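Local coordinates for protein 6-phospho-alpha-glucosidase (Merdibacter massiliensis, PDB 6VC6) that probably hydrolyses 6-phospho-alpha-glucosides, as a family 4 glycosidase that binds NAD and a manganese ion, at residues M78-M83 and W141-S146. Sequence-based numbering, arbitrary orientation.
Sequences MDFIFM and WILNYS. With NAD (nicotinamide-adenine-dinucleotide), chain G.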
HETATM    1  N   MSE A  78      12.578  19.645  -4.828  1.00 47.62           N
HETATM    2  CA  MSE A  78      12.646  18.241  -4.445  1.00 44.12           C
HETATM    3  C   MSE A  78      12.756  17.336  -5.668  1.00 44.72           C
HETATM    4  O   MSE A  78      12.156  17.607  -6.708  1.00 41.45           O
HETATM    5  CB  MSE A  78      11.422  17.851  -3.615  1.00 49.34           C
HETATM    6  CG  MSE A  78      11.431  18.408  -2.201  1.00 43.45           C
HETATM    7 SE   MSE A  78      12.746  17.534  -1.057  1.00 57.18          SE
HETATM    8  CE  MSE A  78      13.451  19.108  -0.147  1.00 52.57           C
ATOM      9  N   ASP A  79      13.536  16.265  -5.536  1.00 40.60           N
ATOM     10  CA  ASP A  79      13.649  15.269  -6.594  1.00 45.35           C
ATOM     11  C   ASP A  79      12.685  14.109  -6.390  1.00 44.77           C
ATOM     12  O   ASP A  79      12.148  13.570  -7.363  1.00 41.06           O
ATOM     13  CB  ASP A  79      15.084  14.739  -6.674  1.00 45.12           C
ATOM     14  CG  ASP A  79      16.085  15.815  -7.044  1.00 49.57           C
ATOM     15  OD1 ASP A  79      15.927  16.433  -8.118  1.00 54.11           O
ATOM     16  OD2 ASP A  79      17.032  16.040  -6.261  1.00 44.52           O
ATOM     17  N   PHE A  80      12.451  13.717  -5.139  1.00 40.06           N
ATOM     18  CA  PHE A  80      11.579  12.598  -4.821  1.00 42.39           C
ATOM     19  C   PHE A  80      10.698  12.958  -3.635  1.00 40.72           C
ATOM     20  O   PHE A  80      11.157  13.583  -2.676  1.00 42.26           O
ATOM     21  CB  PHE A  80      12.384  11.333  -4.498  1.00 40.34           C
ATOM     22  CG  PHE A  80      12.974  10.664  -5.704  1.00 43.65           C
ATOM     23  CD1 PHE A  80      12.223   9.775  -6.454  1.00 39.43           C
ATOM     24  CD2 PHE A  80      14.279  10.922  -6.086  1.00 41.68           C
ATOM     25  CE1 PHE A  80      12.762   9.156  -7.565  1.00 39.57           C
ATOM     26  CE2 PHE A  80      14.824  10.305  -7.196  1.00 43.80           C
ATOM     27  CZ  PHE A  80      14.065   9.421  -7.935  1.00 41.01           C
ATOM     28  N   ILE A  81       9.431  12.555  -3.710  1.00 40.54           N
ATOM     29  CA  ILE A  81       8.480  12.713  -2.616  1.00 38.21           C
ATOM     30  C   ILE A  81       7.992  11.326  -2.224  1.00 37.80           C
ATOM     31  O   ILE A  81       7.353  10.638  -3.030  1.00 40.58           O
ATOM     32  CB  ILE A  81       7.301  13.619  -3.001  1.00 41.22           C
ATOM     33  CG1 ILE A  81       7.804  14.960  -3.540  1.00 42.04           C
ATOM     34  CG2 ILE A  81       6.386  13.833  -1.806  1.00 45.06           C
ATOM     35  CD1 ILE A  81       8.506  15.811  -2.507  1.00 46.15           C
ATOM     36  N   PHE A  82       8.299  10.915  -0.995  1.00 36.07           N
ATOM     37  CA  PHE A  82       7.840   9.642  -0.449  1.00 34.88           C
ATOM     38  C   PHE A  82       6.573   9.911   0.357  1.00 41.54           C
ATOM     39  O   PHE A  82       6.623  10.568   1.400  1.00 40.41           O
ATOM     40  CB  PHE A  82       8.913   8.993   0.426  1.00 38.39           C
ATOM     41  CG  PHE A  82      10.113   8.487  -0.335  1.00 40.55           C
ATOM     42  CD1 PHE A  82      10.217   8.649  -1.708  1.00 40.70           C
ATOM     43  CD2 PHE A  82      11.143   7.844   0.335  1.00 44.79           C
ATOM     44  CE1 PHE A  82      11.324   8.184  -2.396  1.00 42.72           C
ATOM     45  CE2 PHE A  82      12.252   7.376  -0.347  1.00 40.59           C
ATOM     46  CZ  PHE A  82      12.341   7.546  -1.715  1.00 40.61           C
HETATM   47  N   MSE A  83       5.442   9.405  -0.122  1.00 35.89           N
HETATM   48  CA  MSE A  83       4.165   9.655   0.540  1.00 43.17           C
HETATM   49  C   MSE A  83       3.674   8.434   1.315  1.00 39.89           C
HETATM   50  O   MSE A  83       3.482   7.362   0.743  1.00 40.06           O
HETATM   51  CB  MSE A  83       3.110  10.084  -0.482  1.00 37.99           C
HETATM   52  CG  MSE A  83       3.612  11.086  -1.506  1.00 41.71           C
HETATM   53 SE   MSE A  83       2.170  12.128  -2.304  0.70 48.42          SE
HETATM   54  CE  MSE A  83       1.720  13.236  -0.770  1.00 48.57           C
ATOM     55  N   TRP A 141       9.480  13.278  -8.682  1.00 41.11           N
ATOM     56  CA  TRP A 141       8.872  11.956  -8.752  1.00 41.12           C
ATOM     57  C   TRP A 141       8.143  11.671  -7.445  1.00 37.46           C
ATOM     58  O   TRP A 141       8.750  11.706  -6.368  1.00 40.61           O
ATOM     59  CB  TRP A 141       9.929  10.889  -9.027  1.00 39.69           C
ATOM     60  CG  TRP A 141       9.973  10.445 -10.457  1.00 46.09           C
ATOM     61  CD1 TRP A 141      10.920  10.762 -11.385  1.00 40.57           C
ATOM     62  CD2 TRP A 141       9.023   9.603 -11.125  1.00 40.45           C
ATOM     63  NE1 TRP A 141      10.622  10.170 -12.588  1.00 43.21           N
ATOM     64  CE2 TRP A 141       9.462   9.453 -12.455  1.00 43.14           C
ATOM     65  CE3 TRP A 141       7.845   8.963 -10.728  1.00 35.87           C
ATOM     66  CZ2 TRP A 141       8.766   8.690 -13.390  1.00 44.51           C
ATOM     67  CZ3 TRP A 141       7.155   8.204 -11.658  1.00 42.94           C
ATOM     68  CH2 TRP A 141       7.618   8.075 -12.973  1.00 43.12           C
ATOM     69  N   ILE A 142       6.848  11.394  -7.536  1.00 39.62           N
ATOM     70  CA  ILE A 142       6.011  11.143  -6.370  1.00 36.02           C
ATOM     71  C   ILE A 142       5.804   9.639  -6.257  1.00 35.89           C
ATOM     72  O   ILE A 142       5.110   9.031  -7.081  1.00 38.20           O
ATOM     73  CB  ILE A 142       4.675  11.891  -6.463  1.00 38.43           C
ATOM     74  CG1 ILE A 142       4.903  13.398  -6.324  1.00 38.76           C
ATOM     75  CG2 ILE A 142       3.712  11.395  -5.401  1.00 37.79           C
ATOM     76  CD1 ILE A 142       3.668  14.232  -6.581  1.00 38.23           C
ATOM     77  N   LEU A 143       6.416   9.034  -5.243  1.00 33.66           N
ATOM     78  CA  LEU A 143       6.248   7.617  -4.943  1.00 33.98           C
ATOM     79  C   LEU A 143       5.310   7.492  -3.751  1.00 37.76           C
ATOM     80  O   LEU A 143       5.615   7.991  -2.662  1.00 35.94           O
ATOM     81  CB  LEU A 143       7.596   6.956  -4.646  1.00 32.93           C
ATOM     82  CG  LEU A 143       8.727   7.238  -5.638  1.00 42.26           C
ATOM     83  CD1 LEU A 143       9.951   6.398  -5.311  1.00 38.04           C
ATOM     84  CD2 LEU A 143       8.269   6.985  -7.066  1.00 38.18           C
ATOM     85  N   ASN A 144       4.174   6.830  -3.953  1.00 36.47           N
ATOM     86  CA  ASN A 144       3.089   6.830  -2.981  1.00 35.57           C
ATOM     87  C   ASN A 144       2.886   5.436  -2.401  1.00 39.82           C
ATOM     88  O   ASN A 144       2.655   4.475  -3.144  1.00 34.99           O
ATOM     89  CB  ASN A 144       1.792   7.328  -3.617  1.00 32.64           C
ATOM     90  CG  ASN A 144       0.624   7.283  -2.657  1.00 42.08           C
ATOM     91  OD1 ASN A 144       0.674   7.871  -1.578  1.00 38.59           O
ATOM     92  ND2 ASN A 144      -0.434   6.578  -3.042  1.00 38.85           N
ATOM     93  N   TYR A 145       2.881   5.329  -1.093  1.00 39.01           N
ATOM     94  CA  TYR A 145       2.534   4.110  -0.416  1.00 37.62           C
ATOM     95  C   TYR A 145       1.124   4.248   0.155  1.00 40.21           C
ATOM     96  O   TYR A 145       0.504   3.268   0.502  1.00 41.85           O
ATOM     97  CB  TYR A 145       3.490   3.910   0.742  1.00 43.40           C
ATOM     98  CG  TYR A 145       4.494   2.805   0.617  1.00 45.69           C
ATOM     99  CD1 TYR A 145       5.702   2.894   1.253  1.00 48.23           C
ATOM    100  CD2 TYR A 145       4.224   1.669  -0.094  1.00 46.28           C
ATOM    101  CE1 TYR A 145       6.625   1.886   1.181  1.00 59.97           C
ATOM    102  CE2 TYR A 145       5.142   0.656  -0.180  1.00 63.83           C
ATOM    103  CZ  TYR A 145       6.341   0.774   0.465  1.00 75.41           C
ATOM    104  OH  TYR A 145       7.261  -0.219   0.391  1.00 86.17           O
ATOM    105  N   SER A 146       0.624   5.475   0.243  1.00 40.02           N
ATOM    106  CA  SER A 146      -0.590   5.755   1.000  1.00 33.58           C
ATOM    107  C   SER A 146      -1.798   4.987   0.483  1.00 40.86           C
ATOM    108  O   SER A 146      -2.093   5.004  -0.696  1.00 33.82           O
ATOM    109  CB  SER A 146      -0.901   7.255   0.975  1.00 39.95           C
ATOM    110  OG  SER A 146       0.247   8.042   1.217  1.00 41.14           O
TER
HETATM  111  PA  NAD G 503       0.244   6.310  10.966  1.00 40.71           P
HETATM  112  O1A NAD G 503       1.235   5.765  11.967  1.00 40.30           O
HETATM  113  O2A NAD G 503      -1.065   6.892  11.441  1.00 43.12           O
HETATM  114  O5B NAD G 503       0.985   7.419  10.068  1.00 43.04           O
HETATM  115  C5B NAD G 503       0.231   8.329   9.274  1.00 41.79           C
HETATM  116  C4B NAD G 503       0.879   9.702   9.325  1.00 40.45           C
HETATM  117  O4B NAD G 503       0.420  10.498   8.230  1.00 41.15           O
HETATM  118  C3B NAD G 503       0.496  10.425  10.606  1.00 40.41           C
HETATM  119  O3B NAD G 503       1.676  10.905  11.255  1.00 40.36           O
HETATM  120  C2B NAD G 503      -0.349  11.600  10.162  1.00 39.24           C
HETATM  121  O2B NAD G 503      -0.053  12.760  10.943  1.00 43.08           O
HETATM  122  C1B NAD G 503       0.059  11.793   8.713  1.00 38.24           C
HETATM  123  N9A NAD G 503      -1.035  12.387   7.905  1.00 37.31           N
HETATM  124  C8A NAD G 503      -2.342  12.069   7.951  1.00 43.58           C
HETATM  125  N7A NAD G 503      -3.057  12.825   7.076  1.00 42.42           N
HETATM  126  C5A NAD G 503      -2.193  13.651   6.456  1.00 39.88           C
HETATM  127  C6A NAD G 503      -2.273  14.709   5.420  1.00 40.55           C
HETATM  128  N6A NAD G 503      -3.456  15.047   4.852  1.00 40.85           N
HETATM  129  N1A NAD G 503      -1.125  15.326   5.061  1.00 42.71           N
HETATM  130  C2A NAD G 503       0.059  15.002   5.615  1.00 42.51           C
HETATM  131  N3A NAD G 503       0.204  14.056   6.557  1.00 43.05           N
HETATM  132  C4A NAD G 503      -0.864  13.361   7.012  1.00 38.87           C
HETATM  133  O3  NAD G 503      -0.078   5.177   9.869  1.00 40.65           O
HETATM  134  PN  NAD G 503       0.922   3.956   9.562  1.00 40.40           P
HETATM  135  O1N NAD G 503       0.364   2.710  10.208  1.00 36.68           O
HETATM  136  O2N NAD G 503       2.346   4.385   9.826  1.00 35.23           O
HETATM  137  O5D NAD G 503       0.717   3.832   7.974  1.00 37.98           O
HETATM  138  C5D NAD G 503       1.376   4.738   7.092  1.00 37.33           C
HETATM  139  C4D NAD G 503       0.751   4.604   5.712  1.00 40.68           C
HETATM  140  O4D NAD G 503       1.505   3.683   4.921  1.00 39.64           O
HETATM  141  C3D NAD G 503      -0.662   4.049   5.818  1.00 39.39           C
HETATM  142  O3D NAD G 503      -1.532   4.832   4.997  1.00 39.87           O
HETATM  143  C2D NAD G 503      -0.572   2.658   5.236  1.00 36.49           C
HETATM  144  O2D NAD G 503      -1.778   2.300   4.559  1.00 38.34           O
HETATM  145  C1D NAD G 503       0.588   2.803   4.270  1.00 39.43           C
HETATM  146  N1N NAD G 503       1.195   1.520   3.924  1.00 38.32           N
HETATM  147  C2N NAD G 503       1.065   1.115   2.660  1.00 39.57           C
HETATM  148  C3N NAD G 503       1.606  -0.085   2.234  1.00 42.64           C
HETATM  149  C7N NAD G 503       1.427  -0.493   0.803  1.00 41.80           C
HETATM  150  O7N NAD G 503       1.682  -1.638   0.469  1.00 39.00           O
HETATM  151  N7N NAD G 503       0.980   0.413  -0.065  1.00 37.90           N
HETATM  152  C4N NAD G 503       2.306  -0.872   3.140  1.00 42.72           C
HETATM  153  C5N NAD G 503       2.425  -0.431   4.454  1.00 41.64           C
HETATM  154  C6N NAD G 503       1.860   0.786   4.825  1.00 38.14           C
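Met83, a selenomethionine, pairs with Asn144 and sends its side chain obliquely across Ile142. Its CB meets Asn144 OD1 at 3.5 Å. CG, anti to the carbonyl carbon (chi1 -43°), lies 3.9 Å from both Leu143 O and Ile142 CG2. SE then packs on Ile142 CG2 at 3.5 Å. The chain bends at the CG-SE bond (chi3 71°), which turns the terminal CE away from Asn144 and Ile142. Ser129 of helix 113-136 touches the same side chain. On the other sheet face, Phe80 CD1 meets Trp141 CB at 3.6 Å and Phe82 CE1 meets Leu143 CD1. The strands 80-83 and 141-144 run parallel. Met83 N bonds to Leu143 O, and Met83 O accepts a hydrogen bond from Tyr145 N at 2.8 Å. Beyond the strand, Asn144 OD1 accepts hydrogen bonds from Ser146 OG (2.8 Å) and, weakly, Ser146 N. Asn144 ND2 gives to Ser146 O and to Asn168 OD1. With an alanine in place of Asn144, Ser146 OG and Asn168 OD1 would probably each lose a partner, and the turn carrying Tyr145 would be less firmly held. Tyr145 O accepts a hydrogen bond from NAD N7N at 2.9 Å. Such parallel pairing, with the cofactor at the carboxyl ends of the strands, is characteristic of the NAD-binding Rossmann-like fold of family 4 glycosidases.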